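Local coordinates for protein pseudouridine synthase (Pyrococcus abyssi, PDB 2AUS) that probably isomerises uridine to pseudouridine in RNA, as the archaeal Cbf5 member of the TruB family of pseudouridine synthases, at residues A[57-62]-A[75-80]; A[108-113]-A[178-183]; A[201-204]-A[209-212]; A[205-210]-A[247-252]. All coordinates share one frame; numbering follows the deposited sequence.

How the contacts relate
From the N terminus, contact 1 closes a loop of 12 residues, bringing the glycine-rich segment 75-80 back onto the start of helix 59-69. Contact 2 follows in series and spans 64 residues, setting helix 180-191 against strand 108-116. Contact 3 bridges only four residues, and contact 4 starts within that short loop, shares K209 and E210 with it, and runs on across 36 residues to segment 247-252. None of the four nests wholly inside another. Strands 108-116 and 195-205 are sheet neighbours, joining contacts 2 and 3 through E109 and T203; R202 makes a weak hydrogen bond to G79 of contact 1, and R204 packs on H249 of contact 4, in the loop before strand 252-255.

Contact 1: A[57-62]-A[75-80]; sequences PTSHEV and AGHGGT
S59 and H77 make the tight part of this contact: S59 CB sits over the centre of the imidazole face, 3.8 Å from the ring centroid and only 11° off the normal, a CH-pi contact. The H77 ring is set by its first torsion (67°), which places CG between the backbone N and the carbonyl carbon. From there NE2 reaches T80 OG1 at 2.9 Å, a nearly straight bond in which either group could be the donor, while T80 N lies at the ring edge, in its plane. The loose side begins at T80, whose CG2 comes no nearer than 4.0 Å to S59 OG, a hydroxyl already bonded to the carbonyl of L81. H60, on the solvent side, turns its imidazole away. Beyond, T58 and E61 form a capping box: E61 N donates to T58 OG1 at 3.1 Å, and T58 N to E61 OE1 at 2.9 Å. The capped start of helix 59-69 thus meets the G-H-G-G-T sequence which, in the TruB family, leads to the catalytic aspartate. With NE2 bonded to T80 and one face covered by S59, the H77 imidazole is restricted in how it can turn.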
loop_
_atom_site.group_PDB
_atom_site.type_symbol
_atom_site.label_atom_id
_atom_site.label_comp_id
_atom_site.label_asym_id
_atom_site.label_seq_id
_atom_site.Cartn_x
_atom_site.Cartn_y
_atom_site.Cartn_z
ATOM N N PRO A 57 -1.703 -7.315 0.801
ATOM C CA PRO A 57 -3.042 -7.622 0.294
ATOM C C PRO A 57 -3.531 -9.000 0.725
ATOM O O PRO A 57 -2.751 -9.841 1.170
ATOM C CB PRO A 57 -2.863 -7.522 -1.220
ATOM C CG PRO A 57 -1.431 -7.933 -1.415
ATOM C CD PRO A 57 -0.731 -7.204 -0.302
ATOM N N THR A 58 -4.835 -9.220 0.611
ATOM C CA THR A 58 -5.398 -10.514 0.949
ATOM C C THR A 58 -5.221 -11.362 -0.310
ATOM O O THR A 58 -4.890 -10.839 -1.377
ATOM C CB THR A 58 -6.904 -10.421 1.282
ATOM O OG1 THR A 58 -7.617 -9.993 0.120
ATOM C CG2 THR A 58 -7.145 -9.426 2.414
ATOM N N SER A 59 -5.429 -12.665 -0.191
ATOM C CA SER A 59 -5.285 -13.537 -1.345
ATOM C C SER A 59 -6.328 -13.191 -2.390
ATOM O O SER A 59 -6.041 -13.190 -3.593
ATOM C CB SER A 59 -5.416 -14.996 -0.922
ATOM O OG SER A 59 -4.254 -15.387 -0.213
ATOM N N HIS A 60 -7.536 -12.881 -1.927
ATOM C CA HIS A 60 -8.633 -12.513 -2.814
ATOM C C HIS A 60 -8.240 -11.298 -3.641
ATOM O O HIS A 60 -8.449 -11.268 -4.853
ATOM C CB HIS A 60 -9.884 -12.175 -2.000
ATOM C CG HIS A 60 -11.060 -11.780 -2.839
ATOM N ND1 HIS A 60 -11.857 -12.702 -3.485
ATOM C CD2 HIS A 60 -11.557 -10.563 -3.158
ATOM C CE1 HIS A 60 -12.796 -12.068 -4.164
ATOM N NE2 HIS A 60 -12.636 -10.769 -3.983
ATOM N N GLU A 61 -7.675 -10.293 -2.979
ATOM C CA GLU A 61 -7.258 -9.078 -3.666
ATOM C C GLU A 61 -6.169 -9.368 -4.690
ATOM O O GLU A 61 -6.164 -8.786 -5.775
ATOM C CB GLU A 61 -6.766 -8.040 -2.657
ATOM C CG GLU A 61 -7.810 -7.670 -1.617
ATOM C CD GLU A 61 -7.345 -6.580 -0.671
ATOM O OE1 GLU A 61 -6.288 -6.756 -0.019
ATOM O OE2 GLU A 61 -8.044 -5.545 -0.588
ATOM N N VAL A 62 -5.246 -10.264 -4.343
ATOM C CA VAL A 62 -4.159 -10.642 -5.247
ATOM C C VAL A 62 -4.734 -11.304 -6.508
ATOM O O VAL A 62 -4.291 -11.036 -7.626
ATOM C CB VAL A 62 -3.185 -11.611 -4.554
ATOM C CG1 VAL A 62 -2.194 -12.180 -5.558
ATOM C CG2 VAL A 62 -2.450 -10.878 -3.454
ATOM N N ALA A 75 -10.638 -16.639 -12.091
ATOM C CA ALA A 75 -9.374 -17.076 -11.516
ATOM C C ALA A 75 -9.677 -17.407 -10.066
ATOM O O ALA A 75 -10.639 -16.896 -9.511
ATOM C CB ALA A 75 -8.334 -15.971 -11.594
ATOM N N GLY A 76 -8.858 -18.263 -9.463
ATOM C CA GLY A 76 -9.066 -18.638 -8.076
ATOM C C GLY A 76 -7.781 -19.151 -7.455
ATOM O O GLY A 76 -6.945 -19.753 -8.132
ATOM N N HIS A 77 -7.607 -18.920 -6.163
ATOM C CA HIS A 77 -6.399 -19.374 -5.499
ATOM C C HIS A 77 -6.605 -20.655 -4.710
ATOM O O HIS A 77 -7.723 -21.005 -4.334
ATOM C CB HIS A 77 -5.862 -18.288 -4.561
ATOM C CG HIS A 77 -6.747 -18.012 -3.385
ATOM N ND1 HIS A 77 -7.857 -17.201 -3.460
ATOM C CD2 HIS A 77 -6.687 -18.450 -2.104
ATOM C CE1 HIS A 77 -8.443 -17.147 -2.277
ATOM N NE2 HIS A 77 -7.753 -17.896 -1.436
ATOM N N GLY A 78 -5.503 -21.351 -4.468
ATOM C CA GLY A 78 -5.548 -22.575 -3.700
ATOM C C GLY A 78 -4.799 -22.321 -2.407
ATOM O O GLY A 78 -3.675 -21.826 -2.434
ATOM N N GLY A 79 -5.426 -22.627 -1.275
ATOM C CA GLY A 79 -4.776 -22.426 0.010
ATOM C C GLY A 79 -4.598 -20.962 0.354
ATOM O O GLY A 79 -3.555 -20.370 0.059
ATOM N N THR A 80 -5.607 -20.376 0.993
ATOM C CA THR A 80 -5.546 -18.971 1.370
ATOM C C THR A 80 -4.346 -18.641 2.248
ATOM O O THR A 80 -4.068 -19.326 3.230
ATOM C CB THR A 80 -6.816 -18.522 2.141
ATOM O OG1 THR A 80 -7.976 -18.718 1.325
ATOM C CG2 THR A 80 -6.719 -17.035 2.508
#

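Contact 2: A[108-113]-A[178-183]; sequences KEYVAL and TYIRSL
I180, in the first turn of helix 180-191, packs on Y110 and A112 of strand 108-116, a helix packed on the antiparallel sheet that holds this strand, in the pseudouridine synthase fold of the TruB family. Both strand residues point toward the helix, whereas E109 and V111, alternating with them, point away; V111 packs against an aromatic side chain of another protein, so this strand lies between the helix and a partner subunit.

The aromatic interaction is a CH-pi contact. I180 CG1 lies 3.9 Å from the centroid of the Y110 ring, 18° off the normal, over one face but displaced toward the rim. The displacement is toward the CD2-CE2 side, which also receives the methyl at the end of the branch. A phosphate ion, probably from the crystallisation liquor, lies about 4 Å (nearest atoms) from the Y110 side chain.

The aliphatic contacts follow from the way I180 splits its branches. With chi1 at -50°, CG1 stands anti to the carbonyl carbon and carries CD1 to the tyrosine, while CG2, anti to the backbone N, turns to the alanine, 4.3 Å from A112 CB. V174 of the adjacent strand also touches both Y110 and I180, making the pocket a buried apolar one.

Polar contacts belong to the flanks: T178 OG1 bonds to the carbonyl of E175. The closest approach of the two segments is Y110 CD2 to I180 CD1, at 3.6 Å.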
loop_
_atom_site.group_PDB
_atom_site.type_symbol
_atom_site.label_atom_id
_atom_site.label_comp_id
_atom_site.label_asym_id
_atom_site.label_seq_id
_atom_site.Cartn_x
_atom_site.Cartn_y
_atom_site.Cartn_z
ATOM N N LYS A 108 2.087 -28.652 2.963
ATOM C CA LYS A 108 2.676 -27.332 2.800
ATOM C C LYS A 108 3.938 -27.114 3.607
ATOM O O LYS A 108 4.138 -27.720 4.659
ATOM C CB LYS A 108 1.640 -26.262 3.140
ATOM C CG LYS A 108 0.523 -26.232 2.119
ATOM C CD LYS A 108 -0.698 -25.527 2.614
ATOM C CE LYS A 108 -1.804 -25.622 1.577
ATOM N NZ LYS A 108 -2.085 -27.033 1.231
ATOM N N GLU A 109 4.799 -26.253 3.088
ATOM C CA GLU A 109 6.035 -25.925 3.766
ATOM C C GLU A 109 6.077 -24.421 3.951
ATOM O O GLU A 109 5.672 -23.653 3.071
ATOM C CB GLU A 109 7.249 -26.370 2.948
ATOM C CG GLU A 109 8.572 -26.188 3.689
ATOM C CD GLU A 109 9.783 -26.433 2.805
ATOM O OE1 GLU A 109 9.988 -25.655 1.844
ATOM O OE2 GLU A 109 10.517 -27.411 3.065
ATOM N N TYR A 110 6.567 -24.000 5.106
ATOM C CA TYR A 110 6.658 -22.584 5.412
ATOM C C TYR A 110 8.008 -22.280 6.030
ATOM O O TYR A 110 8.717 -23.173 6.495
ATOM C CB TYR A 110 5.596 -22.196 6.437
ATOM C CG TYR A 110 4.162 -22.349 5.999
ATOM C CD1 TYR A 110 3.464 -21.275 5.457
ATOM C CD2 TYR A 110 3.487 -23.557 6.169
ATOM C CE1 TYR A 110 2.126 -21.391 5.102
ATOM C CE2 TYR A 110 2.145 -23.685 5.814
ATOM C CZ TYR A 110 1.470 -22.598 5.282
ATOM O OH TYR A 110 0.141 -22.706 4.926
ATOM N N VAL A 111 8.361 -21.005 6.014
ATOM C CA VAL A 111 9.566 -20.542 6.668
ATOM C C VAL A 111 8.968 -19.510 7.605
ATOM O O VAL A 111 8.227 -18.627 7.174
ATOM C CB VAL A 111 10.560 -19.895 5.698
ATOM C CG1 VAL A 111 11.654 -19.173 6.484
ATOM C CG2 VAL A 111 11.197 -20.976 4.846
ATOM N N ALA A 112 9.267 -19.629 8.890
ATOM C CA ALA A 112 8.688 -18.718 9.855
ATOM C C ALA A 112 9.666 -18.164 10.858
ATOM O O ALA A 112 10.635 -18.816 11.243
ATOM C CB ALA A 112 7.544 -19.410 10.591
ATOM N N LEU A 113 9.385 -16.942 11.279
ATOM C CA LEU A 113 10.197 -16.266 12.267
ATOM C C LEU A 113 9.388 -16.222 13.565
ATOM O O LEU A 113 8.354 -15.566 13.647
ATOM C CB LEU A 113 10.524 -14.848 11.805
ATOM C CG LEU A 113 11.258 -14.001 12.846
ATOM C CD1 LEU A 113 12.513 -14.726 13.303
ATOM C CD2 LEU A 113 11.610 -12.642 12.245
ATOM N N THR A 178 -2.822 -27.180 8.549
ATOM C CA THR A 178 -2.101 -26.924 9.787
ATOM C C THR A 178 -1.875 -25.419 9.925
ATOM O O THR A 178 -1.399 -24.766 8.992
ATOM C CB THR A 178 -0.735 -27.641 9.803
ATOM O OG1 THR A 178 -0.926 -29.038 9.543
ATOM C CG2 THR A 178 -0.062 -27.476 11.162
ATOM N N TYR A 179 -2.239 -24.874 11.079
ATOM C CA TYR A 179 -2.075 -23.450 11.352
ATOM C C TYR A 179 -0.715 -23.210 11.996
ATOM O O TYR A 179 -0.460 -23.664 13.115
ATOM C CB TYR A 179 -3.179 -22.969 12.297
ATOM C CG TYR A 179 -4.568 -23.025 11.703
ATOM C CD1 TYR A 179 -5.699 -22.900 12.513
ATOM C CD2 TYR A 179 -4.758 -23.157 10.325
ATOM C CE1 TYR A 179 -6.987 -22.902 11.966
ATOM C CE2 TYR A 179 -6.037 -23.159 9.769
ATOM C CZ TYR A 179 -7.143 -23.030 10.596
ATOM O OH TYR A 179 -8.408 -23.025 10.049
ATOM N N ILE A 180 0.154 -22.488 11.297
ATOM C CA ILE A 180 1.484 -22.216 11.821
ATOM C C ILE A 180 1.463 -21.304 13.036
ATOM O O ILE A 180 2.244 -21.492 13.969
ATOM C CB ILE A 180 2.391 -21.592 10.752
ATOM C CG1 ILE A 180 2.335 -22.434 9.474
ATOM C CG2 ILE A 180 3.825 -21.503 11.276
ATOM C CD1 ILE A 180 2.642 -23.908 9.688
ATOM N N ARG A 181 0.571 -20.316 13.032
ATOM C CA ARG A 181 0.480 -19.394 14.157
ATOM C C ARG A 181 0.191 -20.177 15.439
ATOM O O ARG A 181 0.796 -19.923 16.484
ATOM C CB ARG A 181 -0.620 -18.351 13.927
ATOM C CG ARG A 181 -0.652 -17.270 15.009
ATOM C CD ARG A 181 -1.813 -16.292 14.843
ATOM N NE ARG A 181 -1.628 -15.375 13.720
ATOM C CZ ARG A 181 -0.662 -14.461 13.641
ATOM N NH1 ARG A 181 0.224 -14.332 14.623
ATOM N NH2 ARG A 181 -0.587 -13.664 12.581
ATOM N N SER A 182 -0.731 -21.132 15.348
ATOM C CA SER A 182 -1.097 -21.963 16.495
ATOM C C SER A 182 0.082 -22.845 16.893
ATOM O O SER A 182 0.364 -23.031 18.079
ATOM C CB SER A 182 -2.311 -22.835 16.151
ATOM O OG SER A 182 -2.588 -23.758 17.191
ATOM N N LEU A 183 0.764 -23.391 15.890
ATOM C CA LEU A 183 1.928 -24.233 16.127
ATOM C C LEU A 183 2.960 -23.437 16.927
ATOM O O LEU A 183 3.538 -23.937 17.897
ATOM C CB LEU A 183 2.552 -24.671 14.803
ATOM C CG LEU A 183 3.902 -25.386 14.931
ATOM C CD1 LEU A 183 3.690 -26.755 15.559
ATOM C CD2 LEU A 183 4.553 -25.530 13.568
#

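Contact 3: A[201-204]-A[209-212]; sequences RRTR and KEDE
R201 and E210 reach for each other from opposite directions and meet in a salt bridge. OE2 of E210 lies at the edge of the guanidinium, in its plane, 2.6 Å from R201 NH2 along a nearly straight N-H (167°). The guanidinium and carboxylate planes are 60° apart, and OE2 is met from above its own plane. R201 NE adds a weak bond to the same oxygen. The arginine chain is extended from CG to NE, with CG anti to the backbone N (chi1 177°).

T203 crosses the path of E210 at a slant, its CG2 3.4 Å from E210 OE1, while its hydroxyl bonds to E109. E210 OE1 and R201 NE are each also hydrogen-bonded to an aromatic side chain of another protein chain. R204 and K209 run side by side on one face of the sheet; they form an antiparallel non-hydrogen-bonded pair, 4.4 Å between their CA atoms. Their ends are modelled too close, and their placement is doubtful. T203 and R204 form a classic beta bulge opposite E109, and a water links T203 O to E210 N, the residue at the centre of an inverse gamma turn.

R201 NH2 also pairs with D52, and E210 OE2 with a basic side chain of another protein chain. This alternating chain of charges probably favours ionised partners and joins strand 195-205 and the loop after strand 208-209 to that chain.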
loop_
_atom_site.group_PDB
_atom_site.type_symbol
_atom_site.label_atom_id
_atom_site.label_comp_id
_atom_site.label_asym_id
_atom_site.label_seq_id
_atom_site.Cartn_x
_atom_site.Cartn_y
_atom_site.Cartn_z
ATOM N N ARG A 201 6.171 -17.117 5.673
ATOM C CA ARG A 201 6.283 -17.183 4.221
ATOM C C ARG A 201 6.077 -18.628 3.781
ATOM O O ARG A 201 6.760 -19.533 4.263
ATOM C CB ARG A 201 7.664 -16.705 3.762
ATOM C CG ARG A 201 7.884 -16.811 2.251
ATOM C CD ARG A 201 9.268 -16.320 1.845
ATOM N NE ARG A 201 9.572 -16.620 0.445
ATOM C CZ ARG A 201 8.999 -16.020 -0.596
ATOM N NH1 ARG A 201 8.088 -15.080 -0.399
ATOM N NH2 ARG A 201 9.331 -16.366 -1.839
ATOM N N ARG A 202 5.127 -18.853 2.881
ATOM C CA ARG A 202 4.884 -20.199 2.393
ATOM C C ARG A 202 5.902 -20.474 1.290
ATOM O O ARG A 202 6.033 -19.702 0.341
ATOM C CB ARG A 202 3.469 -20.334 1.838
ATOM C CG ARG A 202 3.162 -21.734 1.316
ATOM C CD ARG A 202 1.922 -21.736 0.442
ATOM N NE ARG A 202 0.710 -21.822 1.234
ATOM C CZ ARG A 202 -0.514 -21.618 0.772
ATOM N NH1 ARG A 202 -0.717 -21.299 -0.500
ATOM N NH2 ARG A 202 -1.540 -21.755 1.594
ATOM N N THR A 203 6.626 -21.576 1.427
ATOM C CA THR A 203 7.645 -21.931 0.457
ATOM C C THR A 203 7.228 -23.110 -0.391
ATOM O O THR A 203 7.934 -23.479 -1.323
ATOM C CB THR A 203 8.971 -22.276 1.152
ATOM O OG1 THR A 203 8.763 -23.361 2.067
ATOM C CG2 THR A 203 9.504 -21.061 1.900
ATOM N N ARG A 204 6.081 -23.698 -0.073
ATOM C CA ARG A 204 5.610 -24.842 -0.828
ATOM C C ARG A 204 4.157 -25.198 -0.559
ATOM O O ARG A 204 3.685 -25.149 0.574
ATOM C CB ARG A 204 6.500 -26.049 -0.518
ATOM C CG ARG A 204 6.141 -27.328 -1.243
ATOM C CD ARG A 204 7.284 -28.325 -1.129
ATOM N NE ARG A 204 6.990 -29.588 -1.799
ATOM C CZ ARG A 204 6.671 -29.701 -3.086
ATOM N NH1 ARG A 204 6.600 -28.621 -3.858
ATOM N NH2 ARG A 204 6.423 -30.897 -3.605
ATOM N N LYS A 209 6.422 -24.856 -5.644
ATOM C CA LYS A 209 7.509 -24.476 -4.764
ATOM C C LYS A 209 8.334 -23.345 -5.363
ATOM O O LYS A 209 8.106 -22.925 -6.504
ATOM C CB LYS A 209 8.407 -25.683 -4.500
ATOM C CG LYS A 209 9.061 -26.236 -5.748
ATOM C CD LYS A 209 10.026 -27.375 -5.432
ATOM C CE LYS A 209 9.304 -28.592 -4.877
ATOM N NZ LYS A 209 10.222 -29.763 -4.700
ATOM N N GLU A 210 9.290 -22.852 -4.583
ATOM C CA GLU A 210 10.166 -21.773 -5.020
ATOM C C GLU A 210 11.198 -22.279 -6.011
ATOM O O GLU A 210 12.310 -22.660 -5.638
ATOM C CB GLU A 210 10.879 -21.147 -3.821
ATOM C CG GLU A 210 9.976 -20.329 -2.924
ATOM C CD GLU A 210 10.756 -19.604 -1.851
ATOM O OE1 GLU A 210 11.218 -20.262 -0.896
ATOM O OE2 GLU A 210 10.918 -18.376 -1.967
ATOM N N ASP A 211 10.817 -22.289 -7.279
ATOM C CA ASP A 211 11.702 -22.727 -8.342
ATOM C C ASP A 211 11.547 -21.743 -9.494
ATOM O O ASP A 211 10.981 -20.663 -9.308
ATOM C CB ASP A 211 11.350 -24.150 -8.770
ATOM C CG ASP A 211 9.913 -24.286 -9.246
ATOM O OD1 ASP A 211 9.447 -25.440 -9.357
ATOM O OD2 ASP A 211 9.255 -23.254 -9.513
ATOM N N GLU A 212 12.027 -22.100 -10.679
ATOM C CA GLU A 212 11.937 -21.171 -11.797
ATOM C C GLU A 212 10.517 -20.744 -12.145
ATOM O O GLU A 212 10.328 -19.699 -12.765
ATOM C CB GLU A 212 12.626 -21.745 -13.046
ATOM C CG GLU A 212 11.903 -22.890 -13.740
ATOM C CD GLU A 212 11.829 -24.147 -12.893
ATOM O OE1 GLU A 212 12.818 -24.452 -12.187
ATOM O OE2 GLU A 212 10.785 -24.839 -12.946
HETATM O O HOH W 1 10.274 -24.509 -2.098
#

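Contact 4: A[205-210]-A[247-252]; sequences SGPFKE and VEHLPK
P207 lies over one face of the H249 imidazole, the two side chains sliding past each other in opposite directions. The main interaction is CH-pi: P207 CB stands 4.1 Å from the ring centroid, 12° off the normal and above the ring centre, while CD approaches ND1 of H249 at 3.9 Å. H249 reaches the proline with CG anti to its own carbonyl carbon (chi1 -72°).

Van der Waals contact with the backbone continues the interface. H249 CE1 comes to 3.3 Å from G206 O, approaching the peptide that joins G206 to P207, and P207 N lies 3.5 Å from H249 CE1. At the solvent side E248 adds a looser touch, its OE1 4.1 Å from P207 CB.

Both partners stand on tight turns. S205 to F208 form a type II' turn with G206 at a positive phi of 59°; it is the tip of the beta hairpin between strands 195-205 and 208-209, closed by S205 N to F208 O at 2.8 Å and by the reciprocal bond from F208 N. V247 to L250 form a type I turn, held by L250 N to V247 O at 2.9 Å and leading into strand 252-255 of the PUA domain.

Around the second turn, R16 donates to the carbonyl of H249, and V247 and L250 pack on L299 of strand 296-302.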
loop_
_atom_site.group_PDB
_atom_site.type_symbol
_atom_site.label_atom_id
_atom_site.label_comp_id
_atom_site.label_asym_id
_atom_site.label_seq_id
_atom_site.Cartn_x
_atom_site.Cartn_y
_atom_site.Cartn_z
ATOM N N SER A 205 3.444 -25.535 -1.625
ATOM C CA SER A 205 2.055 -25.958 -1.524
ATOM C C SER A 205 1.868 -27.047 -2.557
ATOM O O SER A 205 1.771 -26.772 -3.759
ATOM C CB SER A 205 1.090 -24.816 -1.812
ATOM O OG SER A 205 -0.236 -25.318 -1.772
ATOM N N GLY A 206 1.832 -28.288 -2.088
ATOM C CA GLY A 206 1.679 -29.403 -3.001
ATOM C C GLY A 206 2.827 -29.377 -3.989
ATOM O O GLY A 206 3.990 -29.305 -3.589
ATOM N N PRO A 207 2.539 -29.405 -5.294
ATOM C CA PRO A 207 3.619 -29.385 -6.285
ATOM C C PRO A 207 4.222 -28.006 -6.574
ATOM O O PRO A 207 5.181 -27.890 -7.345
ATOM C CB PRO A 207 2.961 -30.007 -7.511
ATOM C CG PRO A 207 1.540 -29.513 -7.401
ATOM C CD PRO A 207 1.230 -29.654 -5.926
ATOM N N PHE A 208 3.669 -26.959 -5.966
ATOM C CA PHE A 208 4.197 -25.617 -6.192
ATOM C C PHE A 208 5.243 -25.227 -5.160
ATOM O O PHE A 208 4.997 -25.257 -3.956
ATOM C CB PHE A 208 3.059 -24.593 -6.210
ATOM C CG PHE A 208 2.037 -24.864 -7.271
ATOM C CD1 PHE A 208 0.973 -25.728 -7.029
ATOM C CD2 PHE A 208 2.171 -24.300 -8.536
ATOM C CE1 PHE A 208 0.058 -26.029 -8.037
ATOM C CE2 PHE A 208 1.266 -24.594 -9.551
ATOM C CZ PHE A 208 0.203 -25.462 -9.303
ATOM N N LYS A 209 6.422 -24.856 -5.644
ATOM C CA LYS A 209 7.509 -24.476 -4.764
ATOM C C LYS A 209 8.334 -23.345 -5.363
ATOM O O LYS A 209 8.106 -22.925 -6.504
ATOM C CB LYS A 209 8.407 -25.683 -4.500
ATOM C CG LYS A 209 9.061 -26.236 -5.748
ATOM C CD LYS A 209 10.026 -27.375 -5.432
ATOM C CE LYS A 209 9.304 -28.592 -4.877
ATOM N NZ LYS A 209 10.222 -29.763 -4.700
ATOM N N GLU A 210 9.290 -22.852 -4.583
ATOM C CA GLU A 210 10.166 -21.773 -5.020
ATOM C C GLU A 210 11.198 -22.279 -6.011
ATOM O O GLU A 210 12.310 -22.660 -5.638
ATOM C CB GLU A 210 10.879 -21.147 -3.821
ATOM C CG GLU A 210 9.976 -20.329 -2.924
ATOM C CD GLU A 210 10.756 -19.604 -1.851
ATOM O OE1 GLU A 210 11.218 -20.262 -0.896
ATOM O OE2 GLU A 210 10.918 -18.376 -1.967
ATOM N N VAL A 247 -2.313 -31.243 -10.324
ATOM C CA VAL A 247 -2.712 -32.589 -9.905
ATOM C C VAL A 247 -1.547 -33.578 -9.901
ATOM O O VAL A 247 -1.748 -34.791 -9.798
ATOM C CB VAL A 247 -3.839 -33.165 -10.808
ATOM C CG1 VAL A 247 -5.032 -32.221 -10.815
ATOM C CG2 VAL A 247 -3.322 -33.394 -12.222
ATOM N N GLU A 248 -0.330 -33.056 -10.006
ATOM C CA GLU A 248 0.857 -33.900 -10.006
ATOM C C GLU A 248 0.985 -34.810 -8.784
ATOM O O GLU A 248 1.541 -35.895 -8.877
ATOM C CB GLU A 248 2.109 -33.036 -10.135
ATOM C CG GLU A 248 2.601 -32.927 -11.567
ATOM C CD GLU A 248 3.658 -31.861 -11.751
ATOM O OE1 GLU A 248 4.534 -31.731 -10.867
ATOM O OE2 GLU A 248 3.611 -31.164 -12.792
ATOM N N HIS A 249 0.478 -34.372 -7.638
ATOM C CA HIS A 249 0.569 -35.194 -6.438
ATOM C C HIS A 249 -0.666 -36.065 -6.223
ATOM O O HIS A 249 -0.776 -36.743 -5.208
ATOM C CB HIS A 249 0.810 -34.311 -5.206
ATOM C CG HIS A 249 2.189 -33.728 -5.143
ATOM N ND1 HIS A 249 2.573 -32.821 -4.178
ATOM C CD2 HIS A 249 3.285 -33.945 -5.911
ATOM C CE1 HIS A 249 3.844 -32.507 -4.352
ATOM N NE2 HIS A 249 4.299 -33.175 -5.396
ATOM N N LEU A 250 -1.595 -36.057 -7.174
ATOM C CA LEU A 250 -2.800 -36.866 -7.031
ATOM C C LEU A 250 -2.726 -38.192 -7.765
ATOM O O LEU A 250 -2.019 -38.327 -8.758
ATOM C CB LEU A 250 -4.030 -36.129 -7.564
ATOM C CG LEU A 250 -4.510 -34.830 -6.929
ATOM C CD1 LEU A 250 -5.821 -34.440 -7.590
ATOM C CD2 LEU A 250 -4.686 -35.005 -5.435
ATOM N N PRO A 251 -3.458 -39.201 -7.268
ATOM C CA PRO A 251 -3.491 -40.526 -7.895
ATOM C C PRO A 251 -4.203 -40.288 -9.235
ATOM O O PRO A 251 -5.178 -39.530 -9.295
ATOM C CB PRO A 251 -4.370 -41.339 -6.944
ATOM C CG PRO A 251 -4.229 -40.628 -5.632
ATOM C CD PRO A 251 -4.263 -39.188 -6.034
ATOM N N LYS A 252 -3.741 -40.918 -10.302
ATOM C CA LYS A 252 -4.370 -40.695 -11.593
ATOM C C LYS A 252 -4.943 -41.926 -12.260
ATOM O O LYS A 252 -4.536 -43.048 -11.971
ATOM C CB LYS A 252 -3.362 -40.046 -12.543
ATOM C CG LYS A 252 -2.856 -38.714 -12.055
ATOM C CD LYS A 252 -1.700 -38.218 -12.895
ATOM C CE LYS A 252 -1.156 -36.916 -12.332
ATOM N NZ LYS A 252 -0.007 -36.416 -13.130
#